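Side-chain contacts in cycloalternan-forming enzyme (Listeria monocytogenes serovar 1/2a, PDB 5F7U), which belongs to glycoside hydrolase family 31 and joins a TIM-barrel domain to beta-rich domains and a family 6 carbohydrate-binding module: residues A[425-430]-A[438-443]; A[462-465]-A[470-473]; A[481-486]-A[515-520]; A[492-497]-A[501-506]. The protein carries 1 engineered substitution. One frame throughout, in Å; residues are numbered along the deposited sequence.

In the fold
All four contacts fall inside the family 31 TIM-barrel range, in the loops and helices that surround the parallel eight-stranded barrel. Contact 1 comes first along the chain and leads into helix 439-448. Contact 2 follows, folding the loop after strand 460-461 onto helix 469-481; its centre is about 23 Å from that of contact 1, yet F425 of one packs on Q470 of the other. Contact 4 is nested inside the loop closed by contact 3, with centres about 15 Å apart. Contacts 2 and 4, about 12 Å between centres, are joined by D463, which meets both R494 and N503. The excursion after strand 452-457 is thereby tied together, with a glucose bound at contact 2.

Contact 1: A[425-430]-A[438-443]; sequences FSYDDF and DPKGMV
The CA atoms of Y427 and K440 lie 8.9 Å apart where the 3-10 segment 427-429 faces the first turn of helix 439-448, and the tyrosine side chain spans that gap. This helix of the TIM-barrel domain has D438 as its N-cap: D438 OD1 accepts from G441 N at 2.9 Å, met from well above the carboxylate plane. The preceding amide is served from the other segment, since K440 N donates to Y427 OH at 3.2 Å with an N-H...O angle of 162°. Phenol and carboxylate thus share out two first-turn amides that precede the regular bond from M442 N to D438 O. Y427 CG stands anti to the backbone N (chi1 -166°), which sends the ring out to the helix. There K440 CD lies over one ring face near the rim, and P439 CD comes within 3.3 Å of Y427 OH. Behind the contact, E528 accepts from Y427 N, the ring of F432 meets the tyrosine, and E377 of helix 377-389 holds D438 N. A water in the plane of the Y427 ring, 2.5 Å from Y427 OH, donates to D438 OD1 at 2.9 Å.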
loop_
_atom_site.group_PDB
_atom_site.type_symbol
_atom_site.label_atom_id
_atom_site.label_comp_id
_atom_site.label_asym_id
_atom_site.label_seq_id
_atom_site.Cartn_x
_atom_site.Cartn_y
_atom_site.Cartn_z
ATOM N N PHE A 425 37.171 -1.726 -2.233
ATOM C CA PHE A 425 37.629 -2.597 -3.314
ATOM C C PHE A 425 37.106 -2.131 -4.674
ATOM O O PHE A 425 36.059 -1.462 -4.763
ATOM C CB PHE A 425 37.158 -4.042 -3.085
ATOM C CG PHE A 425 37.800 -4.721 -1.912
ATOM C CD1 PHE A 425 37.250 -4.608 -0.631
ATOM C CD2 PHE A 425 38.954 -5.484 -2.081
ATOM C CE1 PHE A 425 37.855 -5.232 0.459
ATOM C CE2 PHE A 425 39.559 -6.113 -0.991
ATOM C CZ PHE A 425 39.009 -5.983 0.280
ATOM N N SER A 426 37.850 -2.483 -5.720
ATOM C CA SER A 426 37.387 -2.407 -7.100
ATOM C C SER A 426 37.202 -3.855 -7.553
ATOM O O SER A 426 37.595 -4.785 -6.816
ATOM C CB SER A 426 38.422 -1.687 -7.974
ATOM O OG SER A 426 38.680 -0.382 -7.489
ATOM N N TYR A 427 36.603 -4.047 -8.742
ATOM C CA TYR A 427 36.384 -5.393 -9.307
ATOM C C TYR A 427 37.690 -6.202 -9.511
ATOM O O TYR A 427 37.729 -7.407 -9.224
ATOM C CB TYR A 427 35.653 -5.289 -10.640
ATOM C CG TYR A 427 35.080 -6.596 -11.159
ATOM C CD1 TYR A 427 33.906 -7.121 -10.618
ATOM C CD2 TYR A 427 35.703 -7.299 -12.207
ATOM C CE1 TYR A 427 33.364 -8.308 -11.098
ATOM C CE2 TYR A 427 35.171 -8.498 -12.685
ATOM C CZ TYR A 427 33.988 -8.983 -12.137
ATOM O OH TYR A 427 33.429 -10.167 -12.576
ATOM N N ASP A 428 38.729 -5.511 -9.989
ATOM C CA ASP A 428 40.056 -6.083 -10.263
ATOM C C ASP A 428 40.788 -6.596 -9.033
ATOM O O ASP A 428 41.760 -7.343 -9.168
ATOM C CB ASP A 428 40.955 -5.051 -10.961
ATOM C CG ASP A 428 40.509 -4.743 -12.376
ATOM O OD1 ASP A 428 39.610 -5.439 -12.902
ATOM O OD2 ASP A 428 41.056 -3.782 -12.971
ATOM N N ASP A 429 40.352 -6.176 -7.844
ATOM C CA ASP A 429 40.967 -6.646 -6.596
ATOM C C ASP A 429 40.639 -8.112 -6.303
ATOM O O ASP A 429 41.332 -8.759 -5.524
ATOM C CB ASP A 429 40.546 -5.762 -5.410
ATOM C CG ASP A 429 41.231 -4.394 -5.410
ATOM O OD1 ASP A 429 42.422 -4.283 -5.802
ATOM O OD2 ASP A 429 40.578 -3.417 -4.991
ATOM N N PHE A 430 39.575 -8.632 -6.917
ATOM C CA PHE A 430 39.079 -9.971 -6.575
ATOM C C PHE A 430 39.514 -11.026 -7.565
ATOM O O PHE A 430 39.674 -10.735 -8.751
ATOM C CB PHE A 430 37.561 -9.956 -6.484
ATOM C CG PHE A 430 37.034 -9.033 -5.440
ATOM C CD1 PHE A 430 37.112 -9.374 -4.081
ATOM C CD2 PHE A 430 36.444 -7.822 -5.805
ATOM C CE1 PHE A 430 36.605 -8.519 -3.106
ATOM C CE2 PHE A 430 35.937 -6.961 -4.833
ATOM C CZ PHE A 430 36.007 -7.317 -3.481
ATOM N N ASP A 438 32.323 -15.430 -12.322
ATOM C CA ASP A 438 32.301 -14.215 -13.143
ATOM C C ASP A 438 31.027 -13.400 -12.858
ATOM O O ASP A 438 30.089 -13.458 -13.650
ATOM C CB ASP A 438 32.410 -14.598 -14.638
ATOM C CG ASP A 438 32.328 -13.398 -15.590
ATOM O OD1 ASP A 438 32.497 -12.226 -15.173
ATOM O OD2 ASP A 438 32.093 -13.656 -16.795
ATOM N N PRO A 439 30.994 -12.647 -11.729
ATOM C CA PRO A 439 29.762 -11.902 -11.395
ATOM C C PRO A 439 29.332 -10.897 -12.478
ATOM O O PRO A 439 28.130 -10.763 -12.776
ATOM C CB PRO A 439 30.117 -11.188 -10.075
ATOM C CG PRO A 439 31.207 -12.016 -9.483
ATOM C CD PRO A 439 32.007 -12.517 -10.661
ATOM N N LYS A 440 30.303 -10.230 -13.088
ATOM C CA LYS A 440 30.041 -9.301 -14.195
ATOM C C LYS A 440 29.316 -10.020 -15.338
ATOM O O LYS A 440 28.293 -9.550 -15.821
ATOM C CB LYS A 440 31.371 -8.727 -14.699
ATOM C CG LYS A 440 31.276 -7.361 -15.334
ATOM C CD LYS A 440 32.667 -6.740 -15.488
ATOM C CE LYS A 440 33.360 -7.166 -16.766
ATOM N NZ LYS A 440 34.561 -6.322 -17.041
ATOM N N GLY A 441 29.832 -11.173 -15.756
ATOM C CA GLY A 441 29.200 -11.952 -16.825
ATOM C C GLY A 441 27.834 -12.479 -16.447
ATOM O O GLY A 441 26.939 -12.553 -17.274
ATOM N N MET A 442 27.677 -12.837 -15.174
ATOM C CA MET A 442 26.395 -13.309 -14.671
ATOM C C MET A 442 25.360 -12.185 -14.795
ATOM O O MET A 442 24.243 -12.423 -15.284
ATOM C CB MET A 442 26.553 -13.807 -13.212
ATOM C CG MET A 442 25.277 -14.322 -12.526
ATOM S SD MET A 442 24.181 -13.030 -11.903
ATOM C CE MET A 442 25.192 -12.363 -10.585
ATOM N N VAL A 443 25.721 -10.978 -14.349
ATOM C CA VAL A 443 24.795 -9.828 -14.424
ATOM C C VAL A 443 24.452 -9.509 -15.895
ATOM O O VAL A 443 23.285 -9.265 -16.238
ATOM C CB VAL A 443 25.350 -8.610 -13.649
ATOM C CG1 VAL A 443 24.516 -7.353 -13.911
ATOM C CG2 VAL A 443 25.376 -8.908 -12.142
HETATM O O HOH W 1 35.039 -11.572 -13.949
#

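Contact 2: A[462-465]-A[470-473]; sequences KDDG and QRDN. With GLC (alpha-D-glucopyranose), chain C.
R471 reaches from helix 469-481 into the curve of residues 462-465, where its guanidinium meets two carboxylates. D463 OD1 forms a salt bridge to R471 NH1 at 3.5 Å, the two flat groups turned 38° apart. D464 OD1 lies equally far from R471 NH2, 3.5 Å, but with planes at 80° and the oxygen well out of the guanidinium plane, so charge alone acts there. K462 O sits 2.9 Å from R471 NE, and the bend of the arginine chain at chi3 turns NE toward that carbonyl. K462, extended beyond CG, crosses the arginine with CE 4.2 Å from R471 NH2; its NZ makes a long salt bridge to D464 OD2 at 3.6 Å.

In the second shell, E406 takes both R471 NH2 and K462 NZ, which probably offsets the proximity of the two cations, while T466 binds D464 OD1 and, by its carbonyl, R471 NH1. An Asx turn fixes D463, whose OD1 accepts from G465 N at 3.1 Å. One residue before the arginine, Q470 N donates to glucose O6 at 2.9 Å with an angle of 157°, in a glycan pocket that also includes Y416 and E469.

The loop links strand 460-461 to helix 469-481, and R494 and N503, just ahead of strand 505-506, take the D463 carboxylate and backbone oxygen respectively.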
loop_
_atom_site.group_PDB
_atom_site.type_symbol
_atom_site.label_atom_id
_atom_site.label_comp_id
_atom_site.label_asym_id
_atom_site.label_seq_id
_atom_site.Cartn_x
_atom_site.Cartn_y
_atom_site.Cartn_z
ATOM N N LYS A 462 27.947 -7.205 10.546
ATOM C CA LYS A 462 27.759 -8.450 11.272
ATOM C C LYS A 462 28.924 -8.682 12.217
ATOM O O LYS A 462 30.076 -8.497 11.835
ATOM C CB LYS A 462 27.608 -9.610 10.287
ATOM C CG LYS A 462 27.651 -10.979 10.945
ATOM C CD LYS A 462 28.069 -12.042 9.955
ATOM C CE LYS A 462 28.517 -13.289 10.691
ATOM N NZ LYS A 462 28.611 -14.416 9.730
ATOM N N ASP A 463 28.624 -9.061 13.460
ATOM C CA ASP A 463 29.675 -9.476 14.388
ATOM C C ASP A 463 29.161 -10.598 15.279
ATOM O O ASP A 463 28.516 -10.346 16.297
ATOM C CB ASP A 463 30.203 -8.299 15.224
ATOM C CG ASP A 463 31.379 -8.682 16.126
ATOM O OD1 ASP A 463 31.795 -9.863 16.149
ATOM O OD2 ASP A 463 31.893 -7.793 16.836
ATOM N N ASP A 464 29.463 -11.832 14.892
ATOM C CA ASP A 464 29.059 -12.993 15.694
ATOM C C ASP A 464 30.214 -13.602 16.495
ATOM O O ASP A 464 30.155 -14.764 16.905
ATOM C CB ASP A 464 28.404 -14.035 14.796
ATOM C CG ASP A 464 29.361 -14.625 13.781
ATOM O OD1 ASP A 464 30.486 -14.102 13.596
ATOM O OD2 ASP A 464 28.977 -15.625 13.151
ATOM N N GLY A 465 31.269 -12.818 16.695
ATOM C CA GLY A 465 32.415 -13.260 17.479
ATOM C C GLY A 465 33.383 -14.182 16.765
ATOM O O GLY A 465 34.429 -14.489 17.318
ATOM N N GLN A 470 38.505 -9.399 6.800
ATOM C CA GLN A 470 37.941 -8.173 6.225
ATOM C C GLN A 470 36.894 -7.525 7.113
ATOM O O GLN A 470 36.879 -6.308 7.261
ATOM C CB GLN A 470 37.374 -8.400 4.813
ATOM C CG GLN A 470 37.088 -7.099 4.051
ATOM C CD GLN A 470 38.325 -6.217 3.944
ATOM O OE1 GLN A 470 39.384 -6.685 3.563
ATOM N NE2 GLN A 470 38.191 -4.945 4.290
ATOM N N ARG A 471 36.035 -8.358 7.698
ATOM C CA ARG A 471 34.969 -7.904 8.573
ATOM C C ARG A 471 35.587 -7.274 9.831
ATOM O O ARG A 471 35.154 -6.202 10.256
ATOM C CB ARG A 471 34.065 -9.088 8.915
ATOM C CG ARG A 471 32.652 -8.748 9.356
ATOM C CD ARG A 471 32.019 -10.039 9.889
ATOM N NE ARG A 471 32.336 -10.223 11.309
ATOM C CZ ARG A 471 32.592 -11.378 11.918
ATOM N NH1 ARG A 471 32.847 -11.361 13.216
ATOM N NH2 ARG A 471 32.600 -12.543 11.266
ATOM N N ASP A 472 36.608 -7.930 10.390
ATOM C CA ASP A 472 37.340 -7.417 11.562
ATOM C C ASP A 472 38.000 -6.058 11.273
ATOM O O ASP A 472 37.851 -5.117 12.056
ATOM C CB ASP A 472 38.345 -8.465 12.084
ATOM C CG ASP A 472 37.657 -9.701 12.656
ATOM O OD1 ASP A 472 36.520 -9.573 13.184
ATOM O OD2 ASP A 472 38.229 -10.810 12.566
ATOM N N ASN A 473 38.674 -5.952 10.127
ATOM C CA ASN A 473 39.252 -4.680 9.666
ATOM C C ASN A 473 38.212 -3.552 9.572
ATOM O O ASN A 473 38.419 -2.453 10.106
ATOM C CB ASN A 473 39.950 -4.858 8.308
ATOM C CG ASN A 473 41.219 -5.697 8.375
ATOM O OD1 ASN A 473 41.713 -6.055 9.445
ATOM N ND2 ASN A 473 41.753 -6.025 7.203
HETATM C C1 GLC C . 39.210 -14.099 1.620
HETATM C C2 GLC C . 40.611 -13.522 1.365
HETATM C C3 GLC C . 41.508 -13.653 2.598
HETATM C C4 GLC C . 40.836 -13.071 3.840
HETATM C C5 GLC C . 39.430 -13.658 4.037
HETATM C C6 GLC C . 38.678 -12.939 5.148
HETATM O O2 GLC C . 41.221 -14.176 0.250
HETATM O O3 GLC C . 42.743 -12.964 2.372
HETATM O O4 GLC C . 41.632 -13.344 4.995
HETATM O O5 GLC C . 38.657 -13.543 2.828
HETATM O O6 GLC C . 38.517 -11.558 4.795
#

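Contact 3: A[481-486]-A[515-520]; sequences QGYSAD and VDWWTS
Y483 and W517 make this contact, a small one of 112 Å² between the turn that follows helix 469-481 and helix 512-520. Along the second segment, V515 comes first: its CA is 8.2 Å from that of Y483, but its side chain is turned away, and its carbonyl serves the helix by accepting from T519 N. D516 O accepts from S520 N as part of the same helix.

W517 is the residue that reaches across. With CG anti to the backbone N (chi1 170°), its indole comes obliquely to the CD2 and CE2 atoms of the tyrosine ring: W517 CE3 comes within 3.6 Å of Y483 CD2, and W517 CB within 3.6 Å of Y483 CE2. The planes are 30° apart and the centroid of the five-membered ring is 5.7 Å from that of the phenol, so the rings are slid past one another with little overlap. Q481 CB lies over the centre of a face of the Y483 ring, 3.4 Å above its plane. The indole is further fixed by W517 NE1, which donates to G422 O, and by Y477, which meets it edge-to-face. W518 turns to other partners, Y570 OH for its NE1 and R522 in a cation-pi pair. Last comes S520, whose OG donates to W517 O at 2.6 Å.

A Schellman motif at G482 ends helix 469-481 just before Y483. M478 of that helix touches Y483, W517 and W518, while V515 and T519 pack on helix 555-577.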
loop_
_atom_site.group_PDB
_atom_site.type_symbol
_atom_site.label_atom_id
_atom_site.label_comp_id
_atom_site.label_asym_id
_atom_site.label_seq_id
_atom_site.Cartn_x
_atom_site.Cartn_y
_atom_site.Cartn_z
ATOM N N GLN A 481 36.146 5.664 13.679
ATOM C CA GLN A 481 35.612 6.832 12.975
ATOM C C GLN A 481 34.335 7.398 13.582
ATOM O O GLN A 481 33.898 8.484 13.202
ATOM C CB GLN A 481 35.375 6.509 11.494
ATOM C CG GLN A 481 36.646 6.274 10.699
ATOM C CD GLN A 481 37.681 7.362 10.924
ATOM O OE1 GLN A 481 37.512 8.483 10.457
ATOM N NE2 GLN A 481 38.757 7.035 11.654
ATOM N N GLY A 482 33.731 6.652 14.500
ATOM C CA GLY A 482 32.435 7.008 15.069
ATOM C C GLY A 482 31.331 6.858 14.036
ATOM O O GLY A 482 30.388 7.644 14.028
ATOM N N TYR A 483 31.458 5.848 13.170
ATOM C CA TYR A 483 30.485 5.609 12.101
ATOM C C TYR A 483 29.312 4.739 12.557
ATOM O O TYR A 483 28.291 4.650 11.870
ATOM C CB TYR A 483 31.149 4.994 10.878
ATOM C CG TYR A 483 32.025 5.933 10.060
ATOM C CD1 TYR A 483 31.985 7.325 10.242
ATOM C CD2 TYR A 483 32.864 5.420 9.066
ATOM C CE1 TYR A 483 32.771 8.169 9.468
ATOM C CE2 TYR A 483 33.660 6.259 8.282
ATOM C CZ TYR A 483 33.606 7.629 8.489
ATOM O OH TYR A 483 34.387 8.460 7.722
ATOM N N SER A 484 29.471 4.103 13.711
ATOM C CA SER A 484 28.350 3.487 14.416
ATOM C C SER A 484 27.547 4.564 15.141
ATOM O O SER A 484 28.010 5.701 15.288
ATOM C CB SER A 484 28.905 2.538 15.464
ATOM O OG SER A 484 29.729 3.247 16.364
ATOM N N ALA A 485 26.352 4.205 15.617
ATOM C CA ALA A 485 25.721 4.980 16.681
ATOM C C ALA A 485 26.463 4.692 17.995
ATOM O O ALA A 485 27.262 3.745 18.098
ATOM C CB ALA A 485 24.245 4.635 16.801
ATOM N N ASP A 486 26.211 5.521 18.996
ATOM C CA ASP A 486 26.807 5.326 20.302
ATOM C C ASP A 486 25.809 4.700 21.256
ATOM O O ASP A 486 24.620 5.007 21.194
ATOM C CB ASP A 486 27.312 6.650 20.862
ATOM C CG ASP A 486 28.248 6.453 22.001
ATOM O OD1 ASP A 486 29.448 6.195 21.726
ATOM O OD2 ASP A 486 27.793 6.530 23.166
ATOM N N VAL A 515 27.783 7.147 5.938
ATOM C CA VAL A 515 27.022 6.715 4.759
ATOM C C VAL A 515 27.931 6.664 3.540
ATOM O O VAL A 515 27.932 5.671 2.805
ATOM C CB VAL A 515 25.815 7.642 4.513
ATOM C CG1 VAL A 515 25.049 7.250 3.238
ATOM C CG2 VAL A 515 24.896 7.589 5.735
ATOM N N ASP A 516 28.708 7.735 3.330
ATOM C CA ASP A 516 29.660 7.775 2.219
ATOM C C ASP A 516 30.632 6.599 2.264
ATOM O O ASP A 516 30.879 5.974 1.231
ATOM C CB ASP A 516 30.414 9.119 2.171
ATOM C CG ASP A 516 29.513 10.288 1.720
ATOM O OD1 ASP A 516 28.446 10.051 1.086
ATOM O OD2 ASP A 516 29.869 11.451 2.005
ATOM N N TRP A 517 31.148 6.278 3.452
ATOM C CA TRP A 517 32.035 5.128 3.623
ATOM C C TRP A 517 31.322 3.823 3.301
ATOM O O TRP A 517 31.777 3.052 2.481
ATOM C CB TRP A 517 32.616 5.060 5.032
ATOM C CG TRP A 517 33.316 3.777 5.271
ATOM C CD1 TRP A 517 34.458 3.337 4.644
ATOM C CD2 TRP A 517 32.919 2.734 6.173
ATOM N NE1 TRP A 517 34.788 2.083 5.100
ATOM C CE2 TRP A 517 33.867 1.689 6.041
ATOM C CE3 TRP A 517 31.851 2.577 7.082
ATOM C CZ2 TRP A 517 33.793 0.501 6.794
ATOM C CZ3 TRP A 517 31.768 1.385 7.830
ATOM C CH2 TRP A 517 32.743 0.372 7.685
ATOM N N TRP A 518 30.201 3.585 3.963
ATOM C CA TRP A 518 29.452 2.328 3.796
ATOM C C TRP A 518 29.113 2.086 2.324
ATOM O O TRP A 518 29.379 1.001 1.793
ATOM C CB TRP A 518 28.179 2.416 4.610
ATOM C CG TRP A 518 27.408 1.148 4.753
ATOM C CD1 TRP A 518 26.337 0.745 3.992
ATOM C CD2 TRP A 518 27.580 0.151 5.771
ATOM N NE1 TRP A 518 25.846 -0.460 4.463
ATOM C CE2 TRP A 518 26.587 -0.844 5.553
ATOM C CE3 TRP A 518 28.477 0.002 6.852
ATOM C CZ2 TRP A 518 26.456 -1.978 6.380
ATOM C CZ3 TRP A 518 28.352 -1.132 7.678
ATOM C CH2 TRP A 518 27.338 -2.109 7.431
ATOM N N THR A 519 28.568 3.117 1.668
ATOM C CA THR A 519 28.208 3.032 0.257
ATOM C C THR A 519 29.432 2.900 -0.652
ATOM O O THR A 519 29.380 2.164 -1.635
ATOM C CB THR A 519 27.299 4.180 -0.193
ATOM O OG1 THR A 519 27.964 5.431 -0.019
ATOM C CG2 THR A 519 25.942 4.161 0.582
ATOM N N SER A 520 30.547 3.561 -0.302
ATOM C CA SER A 520 31.783 3.432 -1.111
ATOM C C SER A 520 32.239 1.966 -1.253
ATOM O O SER A 520 32.829 1.582 -2.271
ATOM C CB SER A 520 32.934 4.302 -0.573
ATOM O OG SER A 520 33.507 3.766 0.614
#

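Contact 4: A[492-497]-A[501-506]; sequences PYRVPA and FGNGIL
V495 exchanges two backbone hydrogen bonds with the returning chain: V495 N donates to G504 O at 2.9 Å (160°), and V495 O accepts from N503 N at 2.7 Å (165°). R494 CA adds a CA-H...O contact to the same G504 O. Farther along, a water donates to both Y493 O and L506 O, 2.8 Å from each, bridging the two chain segments.

Among the polar side chains, R494 NH1 donates to N503 O at 2.9 Å and 147°, the oxygen lying in the guanidinium plane. The N503 amide runs alongside, its plane nearly parallel to the guanidinium, and its ND2 donates onward to D463 O. R494 is held by carboxylates too: D463 binds NH1 and E475 binds NH2, so its charge is probably well balanced.

The return of the chain is a type II beta turn from F501 to G504, closed by G504 N donating to F501 O at 2.9 Å, with N503 at the position of positive phi. G502, lacking a side chain, brings its CA to 3.3 Å from P496 O. Beyond the turn, strand 505-506 pairs antiparallel with strand 460-461.

The remaining contacts are made by aliphatic side chains. I505 CD1 rests over one face of the R494 guanidinium, 3.7 Å from R494 NH2. L506 lies beside Y493, pointing the same way, with L506 CD1 3.6 Å from Y493 CE2 at the ring edge, while Y493 OH bonds to M541 and W543. L506 CD2 turns to V495 CG2.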
loop_
_atom_site.group_PDB
_atom_site.type_symbol
_atom_site.label_atom_id
_atom_site.label_comp_id
_atom_site.label_asym_id
_atom_site.label_seq_id
_atom_site.Cartn_x
_atom_site.Cartn_y
_atom_site.Cartn_z
ATOM N N PRO A 492 30.439 1.661 20.724
ATOM C CA PRO A 492 29.524 1.484 19.596
ATOM C C PRO A 492 28.239 0.753 19.992
ATOM O O PRO A 492 28.268 -0.180 20.818
ATOM C CB PRO A 492 30.339 0.638 18.614
ATOM C CG PRO A 492 31.371 -0.026 19.456
ATOM C CD PRO A 492 31.735 1.007 20.462
ATOM N N TYR A 493 27.123 1.217 19.441
ATOM C CA TYR A 493 25.837 0.564 19.657
ATOM C C TYR A 493 25.812 -0.758 18.912
ATOM O O TYR A 493 26.107 -0.803 17.707
ATOM C CB TYR A 493 24.667 1.440 19.198
ATOM C CG TYR A 493 23.381 0.659 19.098
ATOM C CD1 TYR A 493 22.672 0.305 20.255
ATOM C CD2 TYR A 493 22.887 0.241 17.861
ATOM C CE1 TYR A 493 21.503 -0.445 20.178
ATOM C CE2 TYR A 493 21.713 -0.510 17.775
ATOM C CZ TYR A 493 21.032 -0.842 18.932
ATOM O OH TYR A 493 19.870 -1.573 18.859
ATOM N N ARG A 494 25.454 -1.822 19.624
ATOM C CA ARG A 494 25.215 -3.129 18.993
ATOM C C ARG A 494 23.765 -3.566 19.150
ATOM O O ARG A 494 23.149 -3.291 20.170
ATOM C CB ARG A 494 26.136 -4.199 19.578
ATOM C CG ARG A 494 27.617 -3.891 19.396
ATOM C CD ARG A 494 28.498 -4.814 20.221
ATOM N NE ARG A 494 29.904 -4.495 19.992
ATOM C CZ ARG A 494 30.665 -5.057 19.053
ATOM N NH1 ARG A 494 30.177 -5.993 18.254
ATOM N NH2 ARG A 494 31.930 -4.671 18.912
ATOM N N VAL A 495 23.240 -4.242 18.127
ATOM C CA VAL A 495 21.900 -4.848 18.159
ATOM C C VAL A 495 21.816 -5.820 19.358
ATOM O O VAL A 495 22.741 -6.622 19.565
ATOM C CB VAL A 495 21.618 -5.598 16.834
ATOM C CG1 VAL A 495 20.298 -6.345 16.881
ATOM C CG2 VAL A 495 21.609 -4.622 15.662
ATOM N N PRO A 496 20.723 -5.755 20.157
ATOM C CA PRO A 496 20.598 -6.650 21.327
ATOM C C PRO A 496 20.815 -8.119 20.950
ATOM O O PRO A 496 20.372 -8.550 19.878
ATOM C CB PRO A 496 19.147 -6.428 21.775
ATOM C CG PRO A 496 18.872 -5.013 21.376
ATOM C CD PRO A 496 19.549 -4.866 20.037
ATOM N N ALA A 497 21.504 -8.853 21.829
ATOM C CA ALA A 497 22.052 -10.184 21.522
ATOM C C ALA A 497 21.032 -11.210 20.987
ATOM O O ALA A 497 21.372 -12.040 20.140
ATOM C CB ALA A 497 22.820 -10.726 22.725
ATOM N N PHE A 501 20.707 -10.477 13.684
ATOM C CA PHE A 501 22.020 -9.806 13.656
ATOM C C PHE A 501 22.438 -9.215 15.024
ATOM O O PHE A 501 23.208 -8.253 15.094
ATOM C CB PHE A 501 22.121 -8.764 12.517
ATOM C CG PHE A 501 22.339 -9.363 11.151
ATOM C CD1 PHE A 501 23.630 -9.679 10.709
ATOM C CD2 PHE A 501 21.254 -9.593 10.294
ATOM C CE1 PHE A 501 23.836 -10.222 9.437
ATOM C CE2 PHE A 501 21.450 -10.141 9.022
ATOM C CZ PHE A 501 22.745 -10.453 8.595
ATOM N N GLY A 502 21.955 -9.835 16.108
ATOM C CA GLY A 502 22.409 -9.544 17.467
ATOM C C GLY A 502 23.922 -9.432 17.563
ATOM O O GLY A 502 24.650 -10.205 16.922
ATOM N N ASN A 503 24.371 -8.449 18.338
ATOM C CA ASN A 503 25.784 -8.074 18.519
ATOM C C ASN A 503 26.406 -7.326 17.324
ATOM O O ASN A 503 27.536 -6.847 17.416
ATOM C CB ASN A 503 26.668 -9.264 18.946
ATOM C CG ASN A 503 28.016 -8.824 19.480
ATOM O OD1 ASN A 503 28.103 -8.088 20.472
ATOM N ND2 ASN A 503 29.089 -9.256 18.814
ATOM N N GLY A 504 25.667 -7.228 16.225
ATOM C CA GLY A 504 26.133 -6.470 15.060
ATOM C C GLY A 504 26.099 -4.972 15.332
ATOM O O GLY A 504 25.314 -4.499 16.160
ATOM N N ILE A 505 26.914 -4.227 14.593
ATOM C CA ILE A 505 27.006 -2.792 14.773
ATOM C C ILE A 505 26.235 -2.092 13.651
ATOM O O ILE A 505 26.559 -2.240 12.466
ATOM C CB ILE A 505 28.491 -2.339 14.827
ATOM C CG1 ILE A 505 29.224 -3.059 15.973
ATOM C CG2 ILE A 505 28.594 -0.831 15.004
ATOM C CD1 ILE A 505 30.735 -2.885 15.956
ATOM N N LEU A 506 25.205 -1.336 14.015
ATOM C CA LEU A 506 24.470 -0.562 13.009
ATOM C C LEU A 506 25.294 0.590 12.453
ATOM O O LEU A 506 26.013 1.255 13.194
ATOM C CB LEU A 506 23.188 0.024 13.596
ATOM C CG LEU A 506 22.020 -0.881 13.935
ATOM C CD1 LEU A 506 20.846 0.032 14.278
ATOM C CD2 LEU A 506 21.656 -1.756 12.729
HETATM O O HOH W 2 25.717 1.370 16.003
#